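Local coordinates for protein phosphinothricin N-acetyltransferase (Brucella ovis, PDB 5DWM) that probably transfers an acetyl group from acetyl-CoA, which it binds, to an amine acceptor, as a phosphinothricin N-acetyltransferase of the GNAT family, at residues Ser78-Arg83 against Arg87-Asp92. Sequence-based numbering, arbitrary orientation.
Sequences SYFRVR and RWLAED
Ser78 and Glu91 face each other as an antiparallel hydrogen-bonded pair, the last such pair before strands 70-79 and 89-96 separate. Ser78 N donates to Glu91 O at 3.0 Å, and Glu91 N returns to Ser78 O at 2.7 Å. At this pair a water donates to Glu91 O and is hydrogen-bonded to Ser78 OG. Beyond it a water joins the backbones: it lies 3.2 Å from Arg81 N as acceptor and donates to Leu89 O.

Among the side chains, Glu91 reaches across in an extended form, with CG opposite its backbone N (chi1 -179°). This carries OE1 of Glu91 to the rim of the Phe80 ring, in the ring plane and 3.8 Å from CD1 of Phe80, with carboxylate and ring planes 47° apart. A water donates to both Glu91 OE1 and Tyr79 O, giving the carboxylate a second tie to 78-83. The Phe80 ring also meets Leu89 obliquely: methyl CD2 of Leu89 approaches ring atom CD2 of Phe80 at 3.7 Å. At the splayed end, Tyr79 OH lies over one face of the Arg87 guanidinium, 3.4 Å from Arg87 NH1, but the angle is too poor for a hydrogen bond; a water connects Tyr79 OH with Arg87 O. Arg87 instead uses NE to bond Ser184, and its NH1 donates to a water that also bonds Val82 O.

The contact forms the loop end of the hairpin 70-79/89-96 in the mixed GNAT sheet. Strand 89-96 continues from here to the acetyl-CoA-binding residues Ile94 and Ile96, the Glu91 side chain being about 9 Å from that of Ile94. Strand 124-129 pairs with it in parallel and receives Phe80 on Leu126, whereas helix 45-58 meets Ser78 through Phe55. The dimer is joined here too: Glu91 OE1 forms a salt bridge with Arg81 of the second subunit, and Arg81 NH2 of this chain returns the same bridge to Glu91 OE1 of the second subunit, beside strand 124-129.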
loop_
_atom_site.group_PDB
_atom_site.type_symbol
_atom_site.label_atom_id
_atom_site.label_comp_id
_atom_site.label_asym_id
_atom_site.label_seq_id
_atom_site.Cartn_x
_atom_site.Cartn_y
_atom_site.Cartn_z
ATOM N N SER A 78 -0.195 -1.345 11.996
ATOM C CA SER A 78 -0.896 -0.172 11.480
ATOM C C SER A 78 -1.771 -0.637 10.321
ATOM O O SER A 78 -1.776 -1.815 9.964
ATOM C CB SER A 78 0.094 0.915 11.043
ATOM O OG SER A 78 0.968 0.423 10.037
ATOM N N TYR A 79 -2.506 0.293 9.719
ATOM C CA TYR A 79 -3.284 -0.061 8.540
ATOM C C TYR A 79 -2.386 -0.193 7.318
ATOM O O TYR A 79 -1.407 0.546 7.163
ATOM C CB TYR A 79 -4.378 0.975 8.259
ATOM C CG TYR A 79 -5.503 0.943 9.259
ATOM C CD1 TYR A 79 -6.297 -0.192 9.404
ATOM C CD2 TYR A 79 -5.776 2.046 10.058
ATOM C CE1 TYR A 79 -7.323 -0.226 10.332
ATOM C CE2 TYR A 79 -6.791 2.023 10.985
ATOM C CZ TYR A 79 -7.564 0.888 11.118
ATOM O OH TYR A 79 -8.578 0.877 12.039
ATOM N N PHE A 80 -2.726 -1.149 6.449
ATOM C CA PHE A 80 -2.173 -1.156 5.096
ATOM C C PHE A 80 -2.679 0.051 4.315
ATOM O O PHE A 80 -1.887 0.848 3.790
ATOM C CB PHE A 80 -2.546 -2.465 4.388
ATOM C CG PHE A 80 -2.284 -2.456 2.911
ATOM C CD1 PHE A 80 -0.995 -2.421 2.420
ATOM C CD2 PHE A 80 -3.343 -2.475 2.006
ATOM C CE1 PHE A 80 -0.760 -2.404 1.042
ATOM C CE2 PHE A 80 -3.122 -2.458 0.638
ATOM C CZ PHE A 80 -1.827 -2.422 0.154
ATOM N N ARG A 81 -4.002 0.197 4.245
ATOM C CA ARG A 81 -4.685 1.361 3.700
ATOM C C ARG A 81 -5.905 1.642 4.572
ATOM O O ARG A 81 -6.396 0.758 5.278
ATOM C CB ARG A 81 -5.071 1.122 2.236
ATOM C CG ARG A 81 -3.842 1.117 1.357
ATOM C CD ARG A 81 -4.128 1.048 -0.121
ATOM N NE ARG A 81 -2.909 1.388 -0.843
ATOM C CZ ARG A 81 -2.827 1.546 -2.158
ATOM N NH1 ARG A 81 -3.902 1.373 -2.911
ATOM N NH2 ARG A 81 -1.665 1.867 -2.714
ATOM N N VAL A 82 -6.397 2.884 4.528
ATOM C CA VAL A 82 -7.330 3.357 5.553
ATOM C C VAL A 82 -8.804 3.321 5.151
ATOM O O VAL A 82 -9.667 3.550 6.013
ATOM C CB VAL A 82 -6.950 4.751 6.092
ATOM C CG1 VAL A 82 -5.534 4.723 6.697
ATOM C CG2 VAL A 82 -7.073 5.784 4.986
ATOM N N ARG A 83 -9.132 3.038 3.899
ATOM C CA ARG A 83 -10.532 3.044 3.491
ATOM C C ARG A 83 -11.304 1.947 4.234
ATOM O O ARG A 83 -10.739 0.906 4.579
ATOM C CB ARG A 83 -10.666 2.858 1.976
ATOM C CG ARG A 83 -9.980 3.941 1.126
ATOM C CD ARG A 83 -10.329 5.361 1.576
ATOM N NE ARG A 83 -9.759 6.365 0.675
ATOM C CZ ARG A 83 -9.680 7.667 0.943
ATOM N NH1 ARG A 83 -10.134 8.144 2.092
ATOM N NH2 ARG A 83 -9.138 8.494 0.061
ATOM N N ARG A 87 -10.654 -2.367 6.931
ATOM C CA ARG A 87 -10.482 -2.218 8.380
ATOM C C ARG A 87 -10.200 -3.521 9.120
ATOM O O ARG A 87 -9.902 -3.459 10.315
ATOM C CB ARG A 87 -11.668 -1.477 9.019
ATOM C CG ARG A 87 -11.645 0.030 8.791
ATOM C CD ARG A 87 -12.825 0.739 9.454
ATOM N NE ARG A 87 -12.810 0.643 10.915
ATOM C CZ ARG A 87 -12.154 1.480 11.715
ATOM N NH1 ARG A 87 -11.442 2.478 11.198
ATOM N NH2 ARG A 87 -12.203 1.316 13.031
ATOM N N TRP A 88 -10.295 -4.682 8.468
ATOM C CA TRP A 88 -9.911 -5.948 9.080
ATOM C C TRP A 88 -8.510 -6.397 8.673
ATOM O O TRP A 88 -8.112 -7.519 8.994
ATOM C CB TRP A 88 -10.950 -7.033 8.773
ATOM C CG TRP A 88 -12.311 -6.767 9.377
ATOM C CD1 TRP A 88 -12.781 -7.232 10.573
ATOM C CD2 TRP A 88 -13.370 -5.985 8.808
ATOM N NE1 TRP A 88 -14.068 -6.790 10.781
ATOM C CE2 TRP A 88 -14.450 -6.017 9.716
ATOM C CE3 TRP A 88 -13.509 -5.253 7.620
ATOM C CZ2 TRP A 88 -15.655 -5.354 9.471
ATOM C CZ3 TRP A 88 -14.709 -4.589 7.379
ATOM C CH2 TRP A 88 -15.763 -4.643 8.302
ATOM N N LEU A 89 -7.760 -5.541 7.987
ATOM C CA LEU A 89 -6.426 -5.834 7.483
ATOM C C LEU A 89 -5.440 -4.939 8.226
ATOM O O LEU A 89 -5.592 -3.713 8.227
ATOM C CB LEU A 89 -6.376 -5.554 5.976
ATOM C CG LEU A 89 -4.992 -5.637 5.316
ATOM C CD1 LEU A 89 -4.484 -7.072 5.368
ATOM C CD2 LEU A 89 -5.066 -5.114 3.881
ATOM N N ALA A 90 -4.462 -5.548 8.902
ATOM C CA ALA A 90 -3.382 -4.807 9.535
ATOM C C ALA A 90 -2.056 -5.168 8.876
ATOM O O ALA A 90 -1.930 -6.203 8.221
ATOM C CB ALA A 90 -3.312 -5.092 11.041
ATOM N N GLU A 91 -1.060 -4.303 9.067
ATOM C CA GLU A 91 0.283 -4.501 8.538
ATOM C C GLU A 91 1.280 -4.473 9.691
ATOM O O GLU A 91 1.157 -3.641 10.594
ATOM C CB GLU A 91 0.613 -3.381 7.539
ATOM C CG GLU A 91 1.994 -3.503 6.904
ATOM C CD GLU A 91 2.272 -2.393 5.908
ATOM O OE1 GLU A 91 1.308 -1.852 5.331
ATOM O OE2 GLU A 91 3.455 -2.070 5.705
ATOM N N ASP A 92 2.266 -5.381 9.672
ATOM C CA ASP A 92 3.271 -5.435 10.731
ATOM C C ASP A 92 4.590 -4.810 10.297
ATOM O O ASP A 92 4.962 -4.846 9.123
ATOM C CB ASP A 92 3.512 -6.858 11.269
ATOM C CG ASP A 92 4.189 -7.789 10.270
ATOM O OD1 ASP A 92 3.503 -8.266 9.337
ATOM O OD2 ASP A 92 5.381 -8.125 10.470
HETATM O O HOH W 1 2.853 -1.610 10.251
HETATM O O HOH W 2 -9.946 -1.409 12.127
HETATM O O HOH W 3 1.077 1.063 6.272
HETATM O O HOH W 4 -5.546 -1.893 6.176
HETATM O O HOH W 5 -9.783 2.896 8.866
#